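Local coordinates for protein probable glutaredoxin ssr2061 (Synechocystis sp., PDB 4MJE) that probably reduces low-molecular-weight disulfides and proteins as a glutathione-disulfide oxidoreductase of the glutaredoxin family, with a thioredoxin-type fold, at residues A[17-22]-A[70-75]; A[22-27]-A[45-50]; A[60-65]-A[75-80]. The protein carries 1 engineered substitution. All coordinates share one frame; numbering follows the deposited sequence.

Contact 1 (A[17-22]-A[70-75]); sequences KIEIYT and QIFIDD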
# COMPACT_ATOMS: atom_id res chain seq x y z
N LYS A 17 -4.65 -4.74 4.55
CA LYS A 17 -4.84 -3.29 4.55
C LYS A 17 -3.63 -2.68 3.82
O LYS A 17 -2.50 -2.71 4.34
CB LYS A 17 -4.94 -2.83 6.01
CG LYS A 17 -5.17 -1.35 6.19
CD LYS A 17 -4.98 -0.99 7.65
CE LYS A 17 -5.14 0.49 7.88
NZ LYS A 17 -4.84 0.84 9.29
N ILE A 18 -3.86 -2.16 2.62
CA ILE A 18 -2.81 -1.61 1.79
C ILE A 18 -3.07 -0.13 1.56
O ILE A 18 -4.14 0.25 1.10
CB ILE A 18 -2.72 -2.35 0.44
CG1 ILE A 18 -2.48 -3.85 0.68
CG2 ILE A 18 -1.61 -1.77 -0.42
CD1 ILE A 18 -2.65 -4.73 -0.54
N GLU A 19 -2.10 0.70 1.93
CA GLU A 19 -2.23 2.16 1.88
C GLU A 19 -1.07 2.77 1.14
O GLU A 19 0.09 2.37 1.35
CB GLU A 19 -2.25 2.77 3.28
CG GLU A 19 -3.32 2.23 4.20
CD GLU A 19 -3.03 2.57 5.64
OE1 GLU A 19 -3.58 3.57 6.15
OE2 GLU A 19 -2.25 1.84 6.28
N ILE A 20 -1.37 3.73 0.28
CA ILE A 20 -0.32 4.50 -0.37
C ILE A 20 -0.66 5.98 -0.38
O ILE A 20 -1.76 6.35 -0.80
CB ILE A 20 -0.04 3.99 -1.81
CG1 ILE A 20 1.13 4.77 -2.42
CG2 ILE A 20 -1.29 4.03 -2.71
CD1 ILE A 20 1.64 4.22 -3.72
N TYR A 21 0.26 6.79 0.14
CA TYR A 21 0.15 8.24 0.11
C TYR A 21 0.84 8.77 -1.15
O TYR A 21 1.97 8.38 -1.47
CB TYR A 21 0.82 8.90 1.32
CG TYR A 21 0.31 8.55 2.70
CD1 TYR A 21 -0.39 9.47 3.47
CD2 TYR A 21 0.62 7.32 3.29
CE1 TYR A 21 -0.80 9.16 4.76
CE2 TYR A 21 0.22 7.02 4.57
CZ TYR A 21 -0.48 7.93 5.29
OH TYR A 21 -0.85 7.63 6.58
N THR A 22 0.17 9.67 -1.86
CA THR A 22 0.66 10.12 -3.15
C THR A 22 0.39 11.60 -3.40
O THR A 22 -0.46 12.22 -2.76
CB THR A 22 -0.07 9.41 -4.30
OG1 THR A 22 -1.44 9.78 -4.26
CG2 THR A 22 0.03 7.91 -4.23
N GLN A 70 4.55 7.02 0.07
CA GLN A 70 4.82 6.17 1.24
C GLN A 70 3.76 5.08 1.28
O GLN A 70 2.56 5.36 1.13
CB GLN A 70 4.82 6.97 2.56
CG GLN A 70 5.87 8.08 2.62
CD GLN A 70 7.27 7.55 2.61
OE1 GLN A 70 7.51 6.38 2.92
NE2 GLN A 70 8.22 8.40 2.24
N ILE A 71 4.21 3.85 1.45
CA ILE A 71 3.37 2.67 1.37
C ILE A 71 3.40 1.91 2.68
O ILE A 71 4.45 1.74 3.26
CB ILE A 71 3.87 1.75 0.23
CG1 ILE A 71 3.76 2.49 -1.11
CG2 ILE A 71 3.10 0.44 0.17
CD1 ILE A 71 4.78 2.06 -2.12
N PHE A 72 2.21 1.48 3.10
CA PHE A 72 1.99 0.66 4.29
C PHE A 72 1.20 -0.59 3.91
O PHE A 72 0.24 -0.50 3.16
CB PHE A 72 1.24 1.46 5.38
CG PHE A 72 2.02 2.63 5.93
CD1 PHE A 72 2.15 3.79 5.18
CD2 PHE A 72 2.65 2.56 7.16
CE1 PHE A 72 2.89 4.86 5.67
CE2 PHE A 72 3.37 3.65 7.64
CZ PHE A 72 3.50 4.78 6.88
N ILE A 73 1.59 -1.71 4.49
CA ILE A 73 0.84 -2.96 4.33
C ILE A 73 0.64 -3.55 5.72
O ILE A 73 1.61 -3.76 6.44
CB ILE A 73 1.59 -3.97 3.43
CG1 ILE A 73 1.76 -3.41 2.02
CG2 ILE A 73 0.82 -5.30 3.35
CD1 ILE A 73 2.66 -4.26 1.15
N ASP A 74 -0.61 -3.81 6.08
CA ASP A 74 -0.98 -4.27 7.41
C ASP A 74 -0.31 -3.46 8.50
O ASP A 74 0.21 -3.99 9.48
CB ASP A 74 -0.72 -5.76 7.57
CG ASP A 74 -1.72 -6.58 6.81
OD1 ASP A 74 -2.82 -6.04 6.50
OD2 ASP A 74 -1.42 -7.76 6.51
N ASP A 75 -0.32 -2.16 8.27
CA ASP A 75 0.13 -1.14 9.22
C ASP A 75 1.64 -1.03 9.32
O ASP A 75 2.13 -0.18 10.04
CB ASP A 75 -0.52 -1.32 10.60
CG ASP A 75 -1.99 -0.98 10.60
OD1 ASP A 75 -2.39 -0.06 9.85
OD2 ASP A 75 -2.75 -1.62 11.33
O HOH W 1 -1.36 -0.73 6.08
O HOH W 2 -5.46 -1.94 11.26
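The central antiparallel strand pair of the thioredoxin-type sheet is formed here, with Glu19 and Tyr21 bonded to Phe72 and Gln70. The strands run nearly antiparallel, their axes at 170°. Glu19 and Phe72 make a hydrogen-bonded pair: Glu19 N reaches Phe72 O at 2.9 Å, and Phe72 N returns a bond of similar length to Glu19 O. Tyr21 N likewise bonds Gln70 O, but the return from Gln70 N to Tyr21 O is longer, 3.3 Å.

The side chains alternate between two faces. On one, branched isoleucines suit the extended backbone and fill the core: Ile20 CG1 lies beside Ile71 CG1 at 3.7 Å, both chains pointing the same way, under helix 27-39. Ile20 carries CG1 anti to its own N (chi1 -177°), which lays CG1 and CD1 alongside Ile71. An alanine here lacks the methylene and methyl that flank Ile71, and a gap would probably open toward Leu33 and Leu36 of the helix.

On the other face Tyr21 CE2 meets Phe72 CE1 at 3.6 Å, the ring planes 65° apart, while Glu19 OE2 lies near Phe72 CB. The polar ends are satisfied elsewhere: Arg61 binds both Tyr21 OH and Glu19 OE2, and Tyr46 OH bonds Glu19 OE1.

Beyond the strand ends, Asp74 OD1 accepts a hydrogen bond from Lys17 N at 3.0 Å, almost straight. The extended Lys17 chain carries NZ to the syn lone pair of Asp75 OD1, a 2.7 Å salt bridge that probably offsets the nearby charge of Glu19. Water 1 joins Lys17 O, Glu19 OE2 and Asp75 N. An apolar face beneath one helix layer and a mixed aromatic and polar face toward another are what the central sheet of the thioredoxin fold provides.

Contact 2 (A[22-27]-A[45-50]); sequences TWSTCP and EYCIDG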
# COMPACT_ATOMS: atom_id res chain seq x y z
N THR A 22 0.17 9.67 -1.86
CA THR A 22 0.66 10.12 -3.15
C THR A 22 0.39 11.60 -3.40
O THR A 22 -0.46 12.22 -2.76
CB THR A 22 -0.07 9.41 -4.30
OG1 THR A 22 -1.44 9.78 -4.26
CG2 THR A 22 0.03 7.91 -4.23
N TRP A 23 1.13 12.15 -4.37
CA TRP A 23 0.62 13.22 -5.20
C TRP A 23 0.27 12.58 -6.55
O TRP A 23 1.03 11.75 -7.06
CB TRP A 23 1.65 14.36 -5.37
CG TRP A 23 1.57 15.39 -4.29
CD1 TRP A 23 0.98 15.25 -3.07
CD2 TRP A 23 2.10 16.73 -4.34
NE1 TRP A 23 1.11 16.41 -2.35
CE2 TRP A 23 1.78 17.34 -3.11
CE3 TRP A 23 2.81 17.46 -5.30
CZ2 TRP A 23 2.14 18.65 -2.82
CZ3 TRP A 23 3.17 18.76 -5.00
CH2 TRP A 23 2.84 19.34 -3.78
N SER A 24 -0.88 12.94 -7.09
CA SER A 24 -1.43 12.29 -8.28
C SER A 24 -0.49 12.34 -9.46
O SER A 24 -0.43 11.42 -10.28
CB SER A 24 -2.77 12.93 -8.66
OG SER A 24 -2.62 14.30 -8.94
N THR A 25 0.26 13.44 -9.56
CA THR A 25 1.10 13.72 -10.72
C THR A 25 2.59 13.52 -10.45
O THR A 25 3.43 13.87 -11.28
CB THR A 25 0.84 15.15 -11.21
OG1 THR A 25 0.87 16.03 -10.08
CG2 THR A 25 -0.52 15.25 -11.90
N CYS A 26 2.93 12.96 -9.30
CA CYS A 26 4.32 12.62 -9.02
C CYS A 26 4.70 11.35 -9.77
O CYS A 26 3.98 10.35 -9.70
CB CYS A 26 4.48 12.42 -7.52
SG CYS A 26 6.00 11.52 -7.03
N PRO A 27 5.79 11.38 -10.54
CA PRO A 27 6.11 10.23 -11.39
C PRO A 27 6.49 9.00 -10.58
O PRO A 27 6.32 7.89 -11.07
CB PRO A 27 7.31 10.72 -12.21
CG PRO A 27 7.93 11.80 -11.38
CD PRO A 27 6.78 12.46 -10.69
N GLU A 45 -5.70 4.73 -1.68
CA GLU A 45 -4.74 5.76 -2.02
C GLU A 45 -5.14 7.05 -1.32
O GLU A 45 -6.26 7.54 -1.47
CB GLU A 45 -4.73 6.00 -3.54
CG GLU A 45 -3.88 7.21 -3.95
CD GLU A 45 -3.99 7.59 -5.41
OE1 GLU A 45 -4.84 7.04 -6.16
OE2 GLU A 45 -3.20 8.46 -5.84
N TYR A 46 -4.20 7.60 -0.55
CA TYR A 46 -4.40 8.89 0.08
C TYR A 46 -3.73 9.91 -0.84
O TYR A 46 -2.53 10.12 -0.78
CB TYR A 46 -3.77 8.90 1.47
CG TYR A 46 -4.23 7.80 2.37
CD1 TYR A 46 -5.57 7.42 2.43
CD2 TYR A 46 -3.34 7.14 3.19
CE1 TYR A 46 -6.00 6.42 3.28
CE2 TYR A 46 -3.77 6.14 4.02
CZ TYR A 46 -5.10 5.79 4.07
OH TYR A 46 -5.57 4.81 4.91
N CYS A 47 -4.50 10.45 -1.77
CA CYS A 47 -3.97 11.47 -2.63
C CYS A 47 -4.02 12.81 -1.92
O CYS A 47 -5.10 13.34 -1.63
CB CYS A 47 -4.72 11.50 -3.95
SG CYS A 47 -4.15 12.72 -5.08
N ILE A 48 -2.84 13.33 -1.62
CA ILE A 48 -2.73 14.47 -0.73
C ILE A 48 -2.18 15.69 -1.44
O ILE A 48 -1.61 16.58 -0.79
CB ILE A 48 -1.92 14.11 0.56
CG1 ILE A 48 -0.48 13.68 0.24
CG2 ILE A 48 -2.63 12.99 1.32
CD1 ILE A 48 0.43 13.58 1.48
N ASP A 49 -2.41 15.79 -2.76
CA ASP A 49 -2.06 17.00 -3.53
C ASP A 49 -2.42 18.26 -2.76
O ASP A 49 -3.58 18.47 -2.40
CB ASP A 49 -2.84 17.09 -4.86
CG ASP A 49 -2.54 15.97 -5.82
OD1 ASP A 49 -1.97 14.94 -5.44
OD2 ASP A 49 -2.88 16.14 -7.01
N GLY A 50 -1.43 19.11 -2.51
CA GLY A 50 -1.66 20.40 -1.91
C GLY A 50 -2.11 20.37 -0.45
O GLY A 50 -2.50 21.40 0.09
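Asp49 and Ser24 grip each other through both oxygens of one carboxylate. Asp49 OD1 accepts from Ser24 N at 2.8 Å and Asp49 OD2 from Ser24 OG at 2.7 Å, each with its syn lone pair, so two bonds on the same residue fix the rotation of the carboxylate. Ser24 OG can answer because it stands between its own backbone N and carbonyl carbon (chi1 60°); serine, small and hydroxylated, supplies a second donor close to its own N-H.

The indole of Trp23 covers the backbone of the same aspartate. Asp49 CA sits over one face of the five-membered ring, 3.7 Å from its centroid and 22° off the normal, a CH-pi contact that a broad flat ring is well able to make. Ile48 CG1 comes to the ring at its edge, in plane, next to Trp23 CD1. Trp23 NE1 leans toward Ile48 O at 3.1 Å, but the bond is bent and weak. The carboxylate of Asp49 is tilted 56° from the indole plane.

Thr22, where the strand ends, is held by both its side chain and its backbone. Its OG1 gives a 2.7 Å bond to Glu45 OE2, which uses the anti lone pair, the two side chains crossing at about a right angle. Its backbone takes part in parallel pairing: Thr22 N bonds Tyr46 O at 2.9 Å, and Ile48 N reaches Thr22 O with an equally short bond.

Past this pairing, a type I turn from Trp23 to Cys26 brings Cys26 to the N-cap of helix 27-39. Parallel strands linked by that helix form a beta-alpha-beta crossover, and the active-site CxxC of glutaredoxin straddles loop end and first helical turn, Cys29 inside the helix. Its cysteines probably form the redox disulfide, absent in this structure.

Contact 3 (A[60-65]-A[75-80]); sequences ARANGK and DQHIGG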
# COMPACT_ATOMS: atom_id res chain seq x y z
N ALA A 60 4.31 11.52 10.30
CA ALA A 60 4.23 11.01 11.66
C ALA A 60 4.25 9.48 11.69
O ALA A 60 4.70 8.87 12.66
CB ALA A 60 2.98 11.54 12.32
N ARG A 61 3.74 8.85 10.63
CA ARG A 61 3.77 7.39 10.50
C ARG A 61 4.96 6.84 9.74
O ARG A 61 5.29 5.66 9.86
CB ARG A 61 2.57 6.90 9.70
CG ARG A 61 1.28 6.80 10.42
CD ARG A 61 0.22 6.33 9.45
NE ARG A 61 0.08 4.88 9.36
CZ ARG A 61 -0.60 4.25 8.39
NH1 ARG A 61 -1.12 4.95 7.39
NH2 ARG A 61 -0.76 2.95 8.42
N ALA A 62 5.55 7.67 8.89
CA ALA A 62 6.57 7.21 7.97
C ALA A 62 7.97 7.66 8.41
O ALA A 62 8.76 8.12 7.59
CB ALA A 62 6.26 7.70 6.57
N ASN A 63 8.27 7.56 9.71
CA ASN A 63 9.60 7.88 10.24
C ASN A 63 10.02 9.31 9.99
O ASN A 63 11.22 9.63 9.90
CB ASN A 63 10.66 6.95 9.66
CG ASN A 63 10.43 5.52 10.03
OD1 ASN A 63 10.36 4.65 9.17
ND2 ASN A 63 10.30 5.28 11.33
N GLY A 64 9.05 10.20 9.93
CA GLY A 64 9.32 11.60 9.66
C GLY A 64 9.54 11.94 8.19
O GLY A 64 9.78 13.11 7.88
N LYS A 65 9.46 10.95 7.30
CA LYS A 65 9.70 11.18 5.87
C LYS A 65 8.51 11.89 5.24
O LYS A 65 7.35 11.54 5.49
CB LYS A 65 9.97 9.87 5.11
CG LYS A 65 11.23 9.07 5.59
CD LYS A 65 12.49 9.93 5.87
CE LYS A 65 13.63 9.09 6.45
NZ LYS A 65 13.78 9.21 7.94
N ASP A 75 -0.32 -2.16 8.27
CA ASP A 75 0.13 -1.14 9.22
C ASP A 75 1.64 -1.03 9.32
O ASP A 75 2.13 -0.18 10.04
CB ASP A 75 -0.52 -1.32 10.60
CG ASP A 75 -1.99 -0.98 10.60
OD1 ASP A 75 -2.39 -0.06 9.85
OD2 ASP A 75 -2.75 -1.62 11.33
N GLN A 76 2.37 -1.86 8.58
CA GLN A 76 3.82 -1.74 8.55
C GLN A 76 4.28 -0.81 7.43
O GLN A 76 3.83 -0.93 6.29
CB GLN A 76 4.45 -3.11 8.33
CG GLN A 76 5.96 -3.05 8.33
CD GLN A 76 6.61 -4.39 8.07
OE1 GLN A 76 6.08 -5.22 7.32
NE2 GLN A 76 7.76 -4.62 8.69
N HIS A 77 5.18 0.10 7.75
CA HIS A 77 5.77 0.98 6.76
C HIS A 77 6.72 0.20 5.86
O HIS A 77 7.72 -0.34 6.30
CB HIS A 77 6.54 2.08 7.48
CG HIS A 77 7.05 3.15 6.57
ND1 HIS A 77 8.22 3.84 6.80
CD2 HIS A 77 6.53 3.66 5.43
CE1 HIS A 77 8.40 4.72 5.83
NE2 HIS A 77 7.39 4.63 4.99
N ILE A 78 6.38 0.13 4.58
CA ILE A 78 7.19 -0.57 3.58
C ILE A 78 8.23 0.37 2.95
O ILE A 78 9.35 -0.04 2.65
CB ILE A 78 6.29 -1.16 2.48
CG1 ILE A 78 5.20 -2.05 3.10
CG2 ILE A 78 7.10 -1.93 1.45
CD1 ILE A 78 5.75 -3.18 3.95
N GLY A 79 7.86 1.63 2.79
CA GLY A 79 8.76 2.59 2.19
C GLY A 79 8.15 3.24 0.98
O GLY A 79 6.94 3.46 0.91
N GLY A 80 9.00 3.52 0.01
CA GLY A 80 8.62 4.26 -1.18
C GLY A 80 8.53 3.42 -2.42
O GLY A 80 8.40 2.20 -2.36
O HOH W 3 0.65 2.18 10.84
O HOH W 4 10.38 2.46 7.54
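A backbone carbon packs on an imidazole here: Ala62 CA stands over the face of His77, 3.9 Å from the ring centroid and 17° off the normal. The Ala62 methyl follows it down, CB lying 3.6 Å from His77 NE2, and a side chain no larger than methyl suits so close an approach. At the ring's edge, His77 ND1 donates to Asn63 OD1 over 3.3 Å, approaching from above the amide carbonyl plane. Water 4 reinforces this long bond, touching Asn63 OD1 and His77 ND1 at 2.7 Å each. The other nitrogen, NE2, pairs with Gln70 OE1, so both ring nitrogens are engaged.

Asn63 and Gly64 occupy the middle of a type I' turn from Ala62 to Lys65, whose positive phi values asparagine and glycine tolerate well. Arg61, bent at chi3, sends NH2 toward Asp75 OD1 in a long salt bridge of 3.7 Å, and water 3 links NH2 to Asp75 O. Its guanidinium also serves Glu19 and Tyr21. The contact thus lays the turn following helix 52-61 against edge strand 76-79, beside strand 70-73, where Ile78 and Gly79 form a classic bulge opposite Ile71.

All three contacts build on one mixed sheet ordered 44-47, 18-22, 70-73, 76-79. Contact 1 makes its centre, contact 2 extends from one outer strand and contact 3 from the other. Contacts 1 and 2 share Thr22, and along the chain contact 2 lies inside the loop that contact 1 closes; their centres are 13 Å apart. Contacts 1 and 3 share Asp75, their centres 8 Å apart, and Ile71 N meets Gly79 O at 2.8 Å. Contacts 2 and 3 do not touch, their centres being 16 Å apart. The probable redox site belongs to contact 2 through Cys26, whereas the core isoleucine of contact 1 approaches the CxxC without touching it.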